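Local coordinates for Non-structural protein 5 (Modoc virus, PDB 2WA2), which probably methylates the 5' cap of viral RNA at guanine N7 and ribose 2'-O, using S-adenosylmethionine as the methyl donor, at residues G188-V193 with E228-S233; W96-A101 with I133-K138. The protein carries 4 engineered substitutions. All blocks are in the same frame, centred on the assembly; numbering follows the deposited sequence.

Contact 1: residues G188-V193 with E228-S233; sequences GFCVKV and EMYFVS
Phe-189 and Phe-231 form the aromatic centre between these two antiparallel strands. The planes are only 24° from parallel, but the rings are offset (centroids 4.9 Å), with little of one over the other, and Phe-189 CE1 sits over the rim of a Phe-231 face, 3.2 Å from Phe-231 CE2. The packing here is tight. Phe-189 CG lies between its own N and carbonyl carbon (chi1 55°), which swings the ring across the neighbouring strand, where Ser-233 CB sits over the centre of one face as a CH-pi contact, 3.6 Å from the Phe-189 centroid. Val-191 and Val-193 extend this apolar face, and helix 163-183 covers all three of these side chains of 188-193.

The other side of the sheet carries Cys-190, Val-232, Tyr-230 and Lys-192. Here Cys-190 SG lies 3.9 Å from Val-232 CG1 and approaches the Tyr-230 ring obliquely, while Lys-192 CB packs 3.6 Å from Tyr-230 CE1.

Paired backbone bonds join Val-191 with Phe-231 and Val-193 with Met-229. At the far end Ser-233 OG accepts from Phe-189 N (2.9 Å, 162° at the hydrogen), and Ser-233 N returns a bond to Phe-189 O.

At the polar edge the extended Lys-192 chain forms a salt bridge with Glu-228, NZ to OE1 at 3.1 Å, whose hydrogen bond is weak; NZ also bonds Gly-157 O, and Glu-228 OE2 is held by Lys-70 and Ser-222. With Asp-155, hydrogen-bonded to Tyr-230 OH, Lys-70, Lys-192 and Glu-228 are consistent with the K-D-K-E tetrad of FtsJ-like 2'-O-methyltransferases, set on the antiparallel end of their Rossmann-like sheet.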
loop_
_atom_site.group_PDB
_atom_site.type_symbol
_atom_site.label_atom_id
_atom_site.label_comp_id
_atom_site.label_asym_id
_atom_site.label_seq_id
_atom_site.Cartn_x
_atom_site.Cartn_y
_atom_site.Cartn_z
ATOM N N GLY A 188 -3.541 -13.213 -5.977
ATOM C CA GLY A 188 -4.043 -11.857 -5.804
ATOM C C GLY A 188 -3.038 -11.032 -5.006
ATOM O O GLY A 188 -2.172 -11.584 -4.291
ATOM N N PHE A 189 -3.126 -9.711 -5.144
ATOM C CA PHE A 189 -2.169 -8.854 -4.427
ATOM C C PHE A 189 -2.690 -7.430 -4.230
ATOM O O PHE A 189 -3.551 -6.928 -4.989
ATOM C CB PHE A 189 -0.771 -8.885 -5.101
ATOM C CG PHE A 189 -0.789 -8.531 -6.572
ATOM C CD1 PHE A 189 -0.835 -7.184 -6.993
ATOM C CD2 PHE A 189 -0.783 -9.537 -7.541
ATOM C CE1 PHE A 189 -0.860 -6.882 -8.369
ATOM C CE2 PHE A 189 -0.802 -9.222 -8.912
ATOM C CZ PHE A 189 -0.855 -7.890 -9.309
ATOM N N CYS A 190 -2.195 -6.773 -3.185
ATOM C CA CYS A 190 -2.543 -5.382 -2.955
ATOM C C CYS A 190 -1.359 -4.842 -2.192
ATOM O O CYS A 190 -1.128 -5.246 -1.065
ATOM C CB CYS A 190 -3.841 -5.258 -2.149
ATOM S SG CYS A 190 -4.259 -3.615 -1.667
ATOM N N VAL A 191 -0.630 -3.938 -2.845
ATOM C CA VAL A 191 0.692 -3.493 -2.401
ATOM C C VAL A 191 0.723 -1.951 -2.368
ATOM O O VAL A 191 0.495 -1.300 -3.396
ATOM C CB VAL A 191 1.806 -4.011 -3.343
ATOM C CG1 VAL A 191 3.153 -3.503 -2.866
ATOM C CG2 VAL A 191 1.788 -5.609 -3.404
ATOM N N LYS A 192 1.031 -1.383 -1.198
ATOM C CA LYS A 192 1.284 0.061 -1.114
ATOM C C LYS A 192 2.469 0.519 -1.979
ATOM O O LYS A 192 3.555 -0.085 -1.950
ATOM C CB LYS A 192 1.495 0.491 0.336
ATOM C CG LYS A 192 1.521 2.018 0.514
ATOM C CD LYS A 192 1.650 2.417 2.003
ATOM C CE LYS A 192 2.013 3.879 2.096
ATOM N NZ LYS A 192 1.837 4.394 3.504
ATOM N N VAL A 193 2.251 1.601 -2.734
ATOM C CA VAL A 193 3.310 2.241 -3.508
ATOM C C VAL A 193 3.414 3.666 -2.972
ATOM O O VAL A 193 2.639 4.538 -3.337
ATOM C CB VAL A 193 3.027 2.226 -5.040
ATOM C CG1 VAL A 193 4.217 2.791 -5.830
ATOM C CG2 VAL A 193 2.714 0.785 -5.528
ATOM N N GLU A 228 0.442 8.150 -1.872
ATOM C CA GLU A 228 0.355 6.656 -1.878
ATOM C C GLU A 228 -0.709 6.161 -2.849
ATOM O O GLU A 228 -1.814 6.701 -2.936
ATOM C CB GLU A 228 0.079 6.055 -0.484
ATOM C CG GLU A 228 -1.336 6.384 0.015
ATOM C CD GLU A 228 -1.542 6.115 1.495
ATOM O OE1 GLU A 228 -0.546 5.827 2.184
ATOM O OE2 GLU A 228 -2.702 6.208 1.964
ATOM N N MET A 229 -0.336 5.152 -3.611
ATOM C CA MET A 229 -1.299 4.429 -4.448
ATOM C C MET A 229 -1.102 2.920 -4.233
ATOM O O MET A 229 -0.131 2.488 -3.585
ATOM C CB MET A 229 -1.133 4.853 -5.910
ATOM C CG MET A 229 -1.509 6.327 -6.112
ATOM S SD MET A 229 -1.144 6.939 -7.769
ATOM C CE MET A 229 -2.367 6.027 -8.767
ATOM N N TYR A 230 -2.039 2.112 -4.723
ATOM C CA TYR A 230 -2.035 0.690 -4.403
ATOM C C TYR A 230 -1.949 -0.153 -5.654
ATOM O O TYR A 230 -2.766 -0.005 -6.556
ATOM C CB TYR A 230 -3.211 0.294 -3.525
ATOM C CG TYR A 230 -2.979 0.787 -2.112
ATOM C CD1 TYR A 230 -2.340 -0.031 -1.174
ATOM C CD2 TYR A 230 -3.349 2.077 -1.738
ATOM C CE1 TYR A 230 -2.097 0.422 0.128
ATOM C CE2 TYR A 230 -3.091 2.551 -0.428
ATOM C CZ TYR A 230 -2.461 1.705 0.483
ATOM O OH TYR A 230 -2.169 2.157 1.760
ATOM N N PHE A 231 -0.933 -1.001 -5.721
ATOM C CA PHE A 231 -0.756 -1.863 -6.882
ATOM C C PHE A 231 -1.581 -3.105 -6.581
ATOM O O PHE A 231 -1.290 -3.835 -5.613
ATOM C CB PHE A 231 0.734 -2.193 -7.106
ATOM C CG PHE A 231 0.997 -3.148 -8.246
ATOM C CD1 PHE A 231 0.672 -2.802 -9.564
ATOM C CD2 PHE A 231 1.611 -4.390 -8.010
ATOM C CE1 PHE A 231 0.923 -3.684 -10.632
ATOM C CE2 PHE A 231 1.876 -5.288 -9.081
ATOM C CZ PHE A 231 1.516 -4.944 -10.386
ATOM N N VAL A 232 -2.606 -3.336 -7.415
ATOM C CA VAL A 232 -3.648 -4.312 -7.107
ATOM C C VAL A 232 -3.882 -5.293 -8.285
ATOM O O VAL A 232 -3.681 -4.945 -9.459
ATOM C CB VAL A 232 -4.990 -3.618 -6.674
ATOM C CG1 VAL A 232 -4.859 -2.755 -5.372
ATOM C CG2 VAL A 232 -5.559 -2.751 -7.813
ATOM N N SER A 233 -4.274 -6.521 -7.961
ATOM C CA SER A 233 -4.482 -7.549 -8.964
ATOM C C SER A 233 -5.839 -7.424 -9.668
ATOM O O SER A 233 -5.952 -7.858 -10.804
ATOM C CB SER A 233 -4.353 -8.952 -8.340
ATOM O OG SER A 233 -5.103 -9.025 -7.156
#

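Contact 2: residues W96-A101 with I133-K138; sequences WSYYAA and ITFKSK. With SAM (S-adenosylmethionine), chain C.
Tyr-98 and Phe-135 are the two rings that meet across this contact, and they do so obliquely: planes at 47°, centroids 5.5 Å apart, with Tyr-98 CE2 3.6 Å from Phe-135 CZ. Over one face of the Tyr-98 ring lies Ile-133 CD1, a CH-pi contact 3.9 Å from the centroid. The Phe-135 ring has Ile-133 CG2 above the centre of one of its faces, two residues back along the same strand. A third flat group, the Trp-96 indole, takes no part in this packing and instead turns one face to the amino group of S-adenosylmethionine.

The setting is the Rossmann-like methyltransferase fold: helix 95-101 connects parallel strands 86-89 and 106-112 in a beta-alpha-beta unit, and here it packs beside the edge strand 133-136. The axes of the short segments run nearly antiparallel, at 165°, and approach to 9.6 Å, so the contact is made mostly by side chains, with the Ser-97 carbonyl O also touching Ile-133, and no hydrogen bond crosses.

Ile-133 fills the wedge between helix and strand. Its CG1 is anti to the carbonyl carbon (chi1 -48°), and this branch meets Ala-101 CB at 3.5 Å, while CD1 goes on to Tyr-98 and CG2 faces Ser-97 CB. The methylene of Ser-97 also touches the Phe-135 ring, 3.9 Å from CE1, whereas its OG bonds Asp-88 on strand 86-89. The hydroxyl of Tyr-98 passes close to Phe-135 CE2 and is satisfied by Val-125 N.

At Trp-96 the helix reaches the amino acid end of the cofactor. The ligand nitrogen N lies 3.4 Å from Trp-96 CG, offset toward the rim of the indole, and Trp-96 N gives a weak hydrogen bond, 3.3 Å long, to carboxylate atom O of S-adenosylmethionine.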
loop_
_atom_site.group_PDB
_atom_site.type_symbol
_atom_site.label_atom_id
_atom_site.label_comp_id
_atom_site.label_asym_id
_atom_site.label_seq_id
_atom_site.Cartn_x
_atom_site.Cartn_y
_atom_site.Cartn_z
ATOM N N TRP A 96 -5.110 -4.706 8.599
ATOM C CA TRP A 96 -5.358 -5.454 7.353
ATOM C C TRP A 96 -5.565 -6.941 7.629
ATOM O O TRP A 96 -6.349 -7.595 6.963
ATOM C CB TRP A 96 -4.194 -5.270 6.360
ATOM C CG TRP A 96 -4.252 -3.950 5.549
ATOM C CD1 TRP A 96 -4.931 -2.802 5.878
ATOM C CD2 TRP A 96 -3.619 -3.693 4.289
ATOM N NE1 TRP A 96 -4.756 -1.846 4.888
ATOM C CE2 TRP A 96 -3.952 -2.363 3.910
ATOM C CE3 TRP A 96 -2.801 -4.459 3.432
ATOM C CZ2 TRP A 96 -3.513 -1.795 2.711
ATOM C CZ3 TRP A 96 -2.358 -3.883 2.220
ATOM C CH2 TRP A 96 -2.713 -2.565 1.885
ATOM N N SER A 97 -4.829 -7.478 8.596
ATOM C CA SER A 97 -4.887 -8.900 8.908
ATOM C C SER A 97 -6.245 -9.269 9.505
ATOM O O SER A 97 -6.824 -10.294 9.149
ATOM C CB SER A 97 -3.750 -9.258 9.864
ATOM O OG SER A 97 -2.543 -9.356 9.124
ATOM N N TYR A 98 -6.746 -8.413 10.388
ATOM C CA TYR A 98 -8.058 -8.587 11.013
ATOM C C TYR A 98 -9.153 -8.372 9.989
ATOM O O TYR A 98 -10.181 -9.051 10.021
ATOM C CB TYR A 98 -8.228 -7.652 12.205
ATOM C CG TYR A 98 -7.522 -8.150 13.445
ATOM C CD1 TYR A 98 -7.971 -9.297 14.112
ATOM C CD2 TYR A 98 -6.406 -7.493 13.946
ATOM C CE1 TYR A 98 -7.307 -9.781 15.238
ATOM C CE2 TYR A 98 -5.752 -7.958 15.092
ATOM C CZ TYR A 98 -6.200 -9.101 15.717
ATOM O OH TYR A 98 -5.538 -9.562 16.830
ATOM N N TYR A 99 -8.935 -7.439 9.065
ATOM C CA TYR A 99 -9.874 -7.298 7.974
ATOM C C TYR A 99 -9.916 -8.568 7.133
ATOM O O TYR A 99 -10.990 -9.150 6.935
ATOM C CB TYR A 99 -9.610 -6.057 7.108
ATOM C CG TYR A 99 -10.660 -5.952 6.039
ATOM C CD1 TYR A 99 -11.934 -5.456 6.331
ATOM C CD2 TYR A 99 -10.418 -6.427 4.757
ATOM C CE1 TYR A 99 -12.932 -5.401 5.340
ATOM C CE2 TYR A 99 -11.404 -6.370 3.757
ATOM C CZ TYR A 99 -12.656 -5.870 4.064
ATOM O OH TYR A 99 -13.602 -5.830 3.057
ATOM N N ALA A 100 -8.749 -9.005 6.648
ATOM C CA ALA A 100 -8.637 -10.201 5.844
ATOM C C ALA A 100 -9.239 -11.414 6.558
ATOM O O ALA A 100 -9.940 -12.189 5.939
ATOM C CB ALA A 100 -7.176 -10.473 5.487
ATOM N N ALA A 101 -8.953 -11.561 7.851
ATOM C CA ALA A 101 -9.398 -12.725 8.631
ATOM C C ALA A 101 -10.931 -12.836 8.779
ATOM O O ALA A 101 -11.473 -13.930 9.065
ATOM C CB ALA A 101 -8.719 -12.743 10.005
ATOM N N ILE A 133 -5.466 -15.815 12.306
ATOM C CA ILE A 133 -4.218 -15.040 12.136
ATOM C C ILE A 133 -3.089 -15.572 13.004
ATOM O O ILE A 133 -3.313 -15.918 14.177
ATOM C CB ILE A 133 -4.403 -13.519 12.441
ATOM C CG1 ILE A 133 -5.630 -12.971 11.723
ATOM C CG2 ILE A 133 -3.152 -12.711 11.993
ATOM C CD1 ILE A 133 -6.252 -11.760 12.399
ATOM N N THR A 134 -1.904 -15.659 12.399
ATOM C CA THR A 134 -0.638 -15.809 13.098
ATOM C C THR A 134 0.179 -14.539 12.901
ATOM O O THR A 134 0.598 -14.231 11.771
ATOM C CB THR A 134 0.178 -17.002 12.566
ATOM O OG1 THR A 134 -0.599 -18.192 12.708
ATOM C CG2 THR A 134 1.489 -17.134 13.342
ATOM N N PHE A 135 0.388 -13.802 13.994
ATOM C CA PHE A 135 1.228 -12.604 13.951
ATOM C C PHE A 135 2.646 -12.989 14.298
ATOM O O PHE A 135 2.880 -13.722 15.283
ATOM C CB PHE A 135 0.741 -11.543 14.927
ATOM C CG PHE A 135 -0.489 -10.830 14.474
ATOM C CD1 PHE A 135 -0.419 -9.878 13.472
ATOM C CD2 PHE A 135 -1.708 -11.063 15.089
ATOM C CE1 PHE A 135 -1.582 -9.188 13.054
ATOM C CE2 PHE A 135 -2.848 -10.397 14.690
ATOM C CZ PHE A 135 -2.782 -9.447 13.665
ATOM N N LYS A 136 3.578 -12.527 13.476
ATOM C CA LYS A 136 4.979 -12.629 13.804
ATOM C C LYS A 136 5.700 -11.276 13.743
ATOM O O LYS A 136 5.910 -10.720 12.667
ATOM C CB LYS A 136 5.676 -13.696 12.957
ATOM C CG LYS A 136 6.974 -14.208 13.641
ATOM C CD LYS A 136 6.955 -15.737 13.869
ATOM C CE LYS A 136 7.371 -16.537 12.599
ATOM N NZ LYS A 136 8.749 -16.243 12.011
ATOM N N SER A 137 6.066 -10.748 14.907
ATOM C CA SER A 137 6.914 -9.563 14.975
ATOM C C SER A 137 8.383 -9.963 14.901
ATOM O O SER A 137 8.721 -11.162 14.854
ATOM C CB SER A 137 6.632 -8.728 16.238
ATOM O OG SER A 137 5.262 -8.371 16.263
ATOM N N LYS A 138 9.246 -8.961 14.868
ATOM C CA LYS A 138 10.682 -9.140 14.797
ATOM C C LYS A 138 11.099 -9.922 13.554
ATOM O O LYS A 138 11.893 -10.872 13.624
ATOM C CB LYS A 138 11.207 -9.810 16.091
ATOM C CG LYS A 138 10.574 -9.250 17.340
ATOM C CD LYS A 138 11.028 -7.871 17.630
ATOM C CE LYS A 138 10.473 -7.427 19.008
ATOM N NZ LYS A 138 10.749 -5.977 19.179
HETATM N N SAM C . -1.696 -2.222 7.078
HETATM C CA SAM C . -1.310 -1.671 8.420
HETATM C C SAM C . -2.521 -1.655 9.358
HETATM O O SAM C . -3.652 -1.812 8.883
HETATM O OXT SAM C . -2.425 -1.474 10.587
HETATM C CB SAM C . -0.752 -0.256 8.274
HETATM C CG SAM C . 0.617 -0.201 7.608
HETATM S SD SAM C . 1.859 -0.473 8.883
HETATM C CE SAM C . 2.057 1.248 9.447
HETATM C "C5'" SAM C . 3.389 -0.594 7.933
HETATM C "C4'" SAM C . 4.362 -1.389 8.804
HETATM O "O4'" SAM C . 5.391 -1.977 8.050
HETATM C "C3'" SAM C . 5.056 -0.498 9.831
HETATM O "O3'" SAM C . 4.507 -0.808 11.088
HETATM C "C2'" SAM C . 6.523 -0.884 9.781
HETATM O "O2'" SAM C . 6.993 -1.151 11.079
HETATM C "C1'" SAM C . 6.487 -2.153 8.926
HETATM N N9 SAM C . 7.722 -2.380 8.184
HETATM C C8 SAM C . 8.461 -1.438 7.506
HETATM N N7 SAM C . 9.512 -2.041 6.941
HETATM C C5 SAM C . 9.446 -3.359 7.273
HETATM C C6 SAM C . 10.270 -4.445 6.968
HETATM N N6 SAM C . 11.371 -4.308 6.251
HETATM N N1 SAM C . 9.912 -5.696 7.434
HETATM C C2 SAM C . 8.789 -5.874 8.196
HETATM N N3 SAM C . 7.961 -4.814 8.511
HETATM C C4 SAM C . 8.320 -3.578 8.046
#

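How the contacts relate
From the N terminus, contact 2 comes first: it closes a 31-residue excursion from helix 95-101 through strand 106-112 to the edge strand 133-136. The chain then crosses to the other half of the sheet through strand 151-154 and helix 163-183, and contact 1 opens only at 188, closing after helix 199-212 and strand 215-217. The two are therefore in series, neither nested nor crossed. Contact 2 packs helix 95-101 against the edge strand 133-136, while contact 1 pairs the last parallel strand, 188-193, with the antiparallel strand 229-232. Their centres are 18 Å apart, yet they touch where Tyr-230 CE1 packs 3.5 Å from Trp-96 CH2, near the cofactor.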